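Local coordinates for non-toxic crystal protein (Bacillus thuringiensis, PDB 2D42) that is a non-toxic parasporal crystal protein of unknown activity whose structure closely resembles that of beta-pore-forming toxins, at residues H55-R60 with V155-Q160; Y81-S86 with A134-R139. All blocks are in the same frame, centred on the assembly; numbering follows the deposited sequence.

Interaction 1 (H55-R60 with V155-Q160); sequences HIVLDR and VYTLEQ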
# COMPACT_ATOMS: atom_id res chain seq x y z
N HIS A 55 -23.83 0.27 -6.21
CA HIS A 55 -24.26 -0.84 -7.05
C HIS A 55 -24.09 -0.39 -8.49
O HIS A 55 -24.84 0.44 -9.00
CB HIS A 55 -25.73 -1.17 -6.76
CG HIS A 55 -25.91 -2.21 -5.70
ND1 HIS A 55 -25.21 -2.21 -4.52
CD2 HIS A 55 -26.72 -3.30 -5.66
CE1 HIS A 55 -25.58 -3.24 -3.79
NE2 HIS A 55 -26.49 -3.92 -4.45
N ILE A 56 -23.08 -0.96 -9.14
CA ILE A 56 -22.73 -0.64 -10.52
C ILE A 56 -23.28 -1.65 -11.53
O ILE A 56 -23.03 -2.85 -11.41
CB ILE A 56 -21.20 -0.59 -10.69
CG1 ILE A 56 -20.62 0.42 -9.71
CG2 ILE A 56 -20.83 -0.24 -12.12
CD1 ILE A 56 -19.11 0.42 -9.67
N VAL A 57 -24.03 -1.17 -12.51
CA VAL A 57 -24.56 -2.04 -13.55
C VAL A 57 -23.45 -2.27 -14.56
O VAL A 57 -23.10 -1.38 -15.33
CB VAL A 57 -25.77 -1.40 -14.25
CG1 VAL A 57 -26.20 -2.25 -15.46
CG2 VAL A 57 -26.93 -1.29 -13.26
N LEU A 58 -22.87 -3.47 -14.53
CA LEU A 58 -21.78 -3.83 -15.43
C LEU A 58 -22.27 -4.17 -16.83
O LEU A 58 -21.59 -3.90 -17.82
CB LEU A 58 -21.01 -5.03 -14.87
CG LEU A 58 -20.23 -4.86 -13.56
CD1 LEU A 58 -19.66 -6.20 -13.11
CD2 LEU A 58 -19.11 -3.85 -13.76
N ASP A 59 -23.46 -4.77 -16.92
CA ASP A 59 -23.99 -5.17 -18.21
C ASP A 59 -25.49 -5.45 -18.10
O ASP A 59 -26.03 -5.61 -17.00
CB ASP A 59 -23.27 -6.46 -18.66
CG ASP A 59 -23.13 -6.58 -20.16
OD1 ASP A 59 -23.89 -5.95 -20.93
OD2 ASP A 59 -22.24 -7.36 -20.58
N ARG A 60 -26.15 -5.52 -19.24
CA ARG A 60 -27.58 -5.80 -19.31
C ARG A 60 -27.82 -6.45 -20.66
O ARG A 60 -27.44 -5.90 -21.68
CB ARG A 60 -28.41 -4.51 -19.22
CG ARG A 60 -29.90 -4.74 -19.51
CD ARG A 60 -30.71 -3.44 -19.60
NE ARG A 60 -31.16 -3.15 -20.96
CZ ARG A 60 -32.43 -3.01 -21.33
NH1 ARG A 60 -33.41 -3.13 -20.43
NH2 ARG A 60 -32.74 -2.75 -22.60
N VAL A 155 -29.61 -8.33 -15.78
CA VAL A 155 -28.76 -7.19 -15.42
C VAL A 155 -27.65 -7.69 -14.50
O VAL A 155 -27.93 -8.30 -13.47
CB VAL A 155 -29.59 -6.09 -14.69
CG1 VAL A 155 -28.67 -4.99 -14.18
CG2 VAL A 155 -30.63 -5.50 -15.64
N TYR A 156 -26.41 -7.43 -14.90
CA TYR A 156 -25.21 -7.83 -14.16
C TYR A 156 -24.76 -6.63 -13.33
O TYR A 156 -24.41 -5.58 -13.87
CB TYR A 156 -24.11 -8.24 -15.15
CG TYR A 156 -22.93 -8.98 -14.56
CD1 TYR A 156 -23.10 -9.87 -13.49
CD2 TYR A 156 -21.66 -8.84 -15.10
CE1 TYR A 156 -22.01 -10.61 -12.99
CE2 TYR A 156 -20.57 -9.56 -14.61
CZ TYR A 156 -20.75 -10.45 -13.56
OH TYR A 156 -19.68 -11.21 -13.13
N THR A 157 -24.80 -6.79 -12.01
CA THR A 157 -24.44 -5.73 -11.08
C THR A 157 -23.23 -6.03 -10.21
O THR A 157 -23.05 -7.15 -9.73
CB THR A 157 -25.62 -5.42 -10.13
OG1 THR A 157 -26.73 -4.96 -10.90
CG2 THR A 157 -25.24 -4.37 -9.10
N LEU A 158 -22.39 -5.02 -10.03
CA LEU A 158 -21.21 -5.15 -9.20
C LEU A 158 -21.39 -4.29 -7.96
O LEU A 158 -21.74 -3.11 -8.04
CB LEU A 158 -19.94 -4.68 -9.92
CG LEU A 158 -18.70 -4.55 -9.02
CD1 LEU A 158 -18.27 -5.92 -8.53
CD2 LEU A 158 -17.57 -3.88 -9.79
N GLU A 159 -21.15 -4.89 -6.80
CA GLU A 159 -21.23 -4.16 -5.55
C GLU A 159 -19.80 -3.69 -5.30
O GLU A 159 -18.90 -4.50 -5.05
CB GLU A 159 -21.70 -5.07 -4.43
CG GLU A 159 -21.92 -4.38 -3.12
CD GLU A 159 -22.64 -5.28 -2.15
OE1 GLU A 159 -21.97 -6.07 -1.45
OE2 GLU A 159 -23.89 -5.21 -2.10
N GLN A 160 -19.59 -2.38 -5.39
CA GLN A 160 -18.27 -1.79 -5.20
C GLN A 160 -18.12 -1.08 -3.87
O GLN A 160 -18.89 -0.17 -3.54
CB GLN A 160 -17.97 -0.80 -6.32
CG GLN A 160 -16.56 -0.23 -6.27
CD GLN A 160 -16.29 0.77 -7.38
OE1 GLN A 160 -17.00 1.76 -7.50
NE2 GLN A 160 -15.26 0.51 -8.18
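Backbone bonds join Ile56 and Leu158, an antiparallel hydrogen-bonded pair: Ile56 N reaches Leu158 O at 2.8 Å, and Leu158 N reaches Ile56 O at 2.7 Å. Farther on, one carbonyl serves two donors, since Tyr156 O accepts Leu58 N at 2.7 Å in a bent bond (136°) and Asp59 N at 3.3 Å on a lone pair. Tyr156 N returns a bond to Asp59 O, and Asp59 OD1 accepts a hydrogen bond from the backbone N of the next residue, Arg60.

Apolar side chains pack on both faces. With CG anti to its carbonyl carbon (chi1 -66°), Leu58 lays CD1 3.5 Å from Leu158 CB and against CE2 of the Tyr156 ring, whose OH is hydrogen-bonded to Asp140 OD2. Branched Val57 and Val155, suited to extended backbone, meet through their CG1 methyls on the other face.

Among polar side chains, His55 and Glu159 run side by side, ring and carboxylate planes 51° apart. His55 CE1 lies 3.1 Å from Glu159 OE2, a close carbon-oxygen contact rather than a hydrogen bond or salt bridge; Glu159 OE1 accepts a hydrogen bond from Gln235 NE2.

Leu58 and Asp59, opposite a single Tyr156, make a classic beta bulge in the long sheet of this aerolysin/ETX-type fold.

Interaction 2 (Y81-S86 with A134-R139); sequences YTSRTS and ATQDFR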
# COMPACT_ATOMS: atom_id res chain seq x y z
N TYR A 81 -13.44 -5.24 -14.47
CA TYR A 81 -13.58 -3.94 -13.81
C TYR A 81 -12.29 -3.51 -13.12
O TYR A 81 -11.64 -4.30 -12.44
CB TYR A 81 -14.70 -4.00 -12.77
CG TYR A 81 -15.29 -2.65 -12.44
CD1 TYR A 81 -16.09 -1.98 -13.37
CD2 TYR A 81 -15.01 -2.02 -11.23
CE1 TYR A 81 -16.62 -0.71 -13.09
CE2 TYR A 81 -15.52 -0.76 -10.94
CZ TYR A 81 -16.33 -0.10 -11.87
OH TYR A 81 -16.83 1.15 -11.61
N THR A 82 -11.94 -2.25 -13.28
CA THR A 82 -10.74 -1.70 -12.69
C THR A 82 -11.03 -0.78 -11.52
O THR A 82 -11.73 0.22 -11.68
CB THR A 82 -9.93 -0.90 -13.71
OG1 THR A 82 -9.50 -1.77 -14.76
CG2 THR A 82 -8.72 -0.25 -13.05
N SER A 83 -10.51 -1.12 -10.36
CA SER A 83 -10.69 -0.30 -9.17
C SER A 83 -9.33 0.23 -8.74
O SER A 83 -8.31 -0.45 -8.88
CB SER A 83 -11.32 -1.12 -8.03
OG SER A 83 -12.62 -1.56 -8.38
N ARG A 84 -9.30 1.46 -8.24
CA ARG A 84 -8.05 2.09 -7.83
C ARG A 84 -7.90 2.27 -6.34
O ARG A 84 -8.88 2.47 -5.62
CB ARG A 84 -7.91 3.45 -8.51
CG ARG A 84 -6.72 4.26 -8.03
CD ARG A 84 -6.47 5.46 -8.92
NE ARG A 84 -6.29 5.06 -10.32
CZ ARG A 84 -5.94 5.89 -11.30
NH1 ARG A 84 -5.73 7.18 -11.04
NH2 ARG A 84 -5.81 5.44 -12.54
N THR A 85 -6.66 2.20 -5.88
CA THR A 85 -6.34 2.42 -4.47
C THR A 85 -5.15 3.36 -4.47
O THR A 85 -4.26 3.26 -5.32
CB THR A 85 -5.96 1.12 -3.75
OG1 THR A 85 -4.70 0.64 -4.26
CG2 THR A 85 -7.03 0.06 -3.96
N SER A 86 -5.14 4.28 -3.52
CA SER A 86 -4.06 5.24 -3.43
C SER A 86 -3.52 5.30 -1.99
O SER A 86 -4.29 5.21 -1.04
CB SER A 86 -4.56 6.62 -3.85
OG SER A 86 -3.52 7.57 -3.81
N ALA A 134 -6.03 -2.08 -10.07
CA ALA A 134 -6.13 -3.53 -10.06
C ALA A 134 -7.33 -3.91 -10.91
O ALA A 134 -8.40 -3.30 -10.81
CB ALA A 134 -6.30 -4.03 -8.64
N THR A 135 -7.16 -4.92 -11.76
CA THR A 135 -8.24 -5.37 -12.61
C THR A 135 -8.83 -6.67 -12.08
O THR A 135 -8.13 -7.66 -11.90
CB THR A 135 -7.75 -5.60 -14.06
OG1 THR A 135 -7.37 -4.34 -14.63
CG2 THR A 135 -8.84 -6.23 -14.90
N GLN A 136 -10.13 -6.64 -11.80
CA GLN A 136 -10.83 -7.82 -11.31
C GLN A 136 -11.61 -8.37 -12.49
O GLN A 136 -12.27 -7.62 -13.21
CB GLN A 136 -11.78 -7.43 -10.18
CG GLN A 136 -11.06 -7.02 -8.90
CD GLN A 136 -12.01 -6.58 -7.81
OE1 GLN A 136 -12.50 -5.44 -7.81
NE2 GLN A 136 -12.28 -7.48 -6.86
N ASP A 137 -11.52 -9.68 -12.71
CA ASP A 137 -12.24 -10.31 -13.82
C ASP A 137 -13.51 -11.00 -13.33
O ASP A 137 -13.48 -12.16 -12.93
CB ASP A 137 -11.36 -11.35 -14.53
CG ASP A 137 -10.11 -10.74 -15.14
OD1 ASP A 137 -10.23 -9.88 -16.04
OD2 ASP A 137 -9.00 -11.12 -14.73
N PHE A 138 -14.63 -10.29 -13.36
CA PHE A 138 -15.88 -10.85 -12.90
C PHE A 138 -16.55 -11.68 -14.00
O PHE A 138 -16.84 -11.18 -15.09
CB PHE A 138 -16.82 -9.74 -12.42
CG PHE A 138 -16.28 -8.97 -11.26
CD1 PHE A 138 -16.17 -9.56 -10.00
CD2 PHE A 138 -15.85 -7.65 -11.42
CE1 PHE A 138 -15.64 -8.86 -8.92
CE2 PHE A 138 -15.31 -6.93 -10.34
CZ PHE A 138 -15.21 -7.54 -9.09
N ARG A 139 -16.78 -12.95 -13.70
CA ARG A 139 -17.41 -13.87 -14.62
C ARG A 139 -18.55 -14.56 -13.88
O ARG A 139 -18.35 -15.12 -12.81
CB ARG A 139 -16.41 -14.93 -15.11
CG ARG A 139 -15.18 -14.40 -15.84
CD ARG A 139 -14.40 -15.55 -16.49
NE ARG A 139 -13.15 -15.12 -17.12
CZ ARG A 139 -12.06 -14.77 -16.44
NH1 ARG A 139 -10.97 -14.39 -17.10
NH2 ARG A 139 -12.05 -14.81 -15.12
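A regular antiparallel strand pair, part of the elongated beta structure of the aerolysin/ETX-type fold, brings Tyr81, Thr82 and Ser83 against Gln136, Thr135 and Ala134. Two hydrogen-bonded pairs flank a non-hydrogen-bonded one. At one end Gln136 N gives a nearly straight bond to Tyr81 O (2.9 Å, 171°), whereas the return bond from Tyr81 N to Gln136 O is bent to 135°. At the other, Ala134 N meets Ser83 O at 3.0 Å and Ser83 N meets Ala134 O at 3.1 Å, so Ala134 and Ser83 each give and accept one backbone bond.

The pair between them, Thr82 and Thr135, is exposed. Both threonines set OG1 beside the backbone N, with chi1 -63° in Thr82, and the hydroxyls approach to 3.3 Å between Thr82 OG1 and Thr135 OG1, a weak hydrogen bond that either could donate. Threonine suits such a site: its branched CB favours extended backbone and its hydroxyl can hydrogen-bond to solvent or to a partner across the strands.

The other face is more mixed. Tyr81 CB abuts the edge of the Phe138 ring, near the ring plane, at 3.9 Å from Phe138 CE2, while the Tyr81 phenol leads away from the strand 134-139. Small Ser83 and Ala134 lie on this face, Ser83 OG making a weak hydrogen bond with Gln160 NE2, as does Gln136, whose amide oxygen accepts the backbone N-H of Gly233.

Strands 54-65 and 150-185 pack on this face, Leu58 and Leu158 touching Tyr81 and Tyr156 touching Phe138. Farther along, Arg84 forms a salt bridge with Asp133 of strand 129-146, and its backbone pairs with Gln231 of strand 219-244.

How the interactions relate
From the N terminus, strand 54-65 comes first and supplies residues 55-60; after a short connection the chain enters strand 71-94, which supplies 81-86. Interaction 2 closes the inner loop when strand 129-146 returns to it, and interaction 1 closes the outer one when strand 150-185 pairs with strand 54-65. The two loops are therefore nested, without crossing. All four strands belong to one mixed sheet, and the contact centres lie about 13 Å apart. The two contacts touch through packing on Tyr81: Gln160 NE2 sits 3.0 Å from Tyr81 CE2, and Ile56 CD1 packs against Tyr81 OH. Together they tie early and middle strands into one elongated beta body.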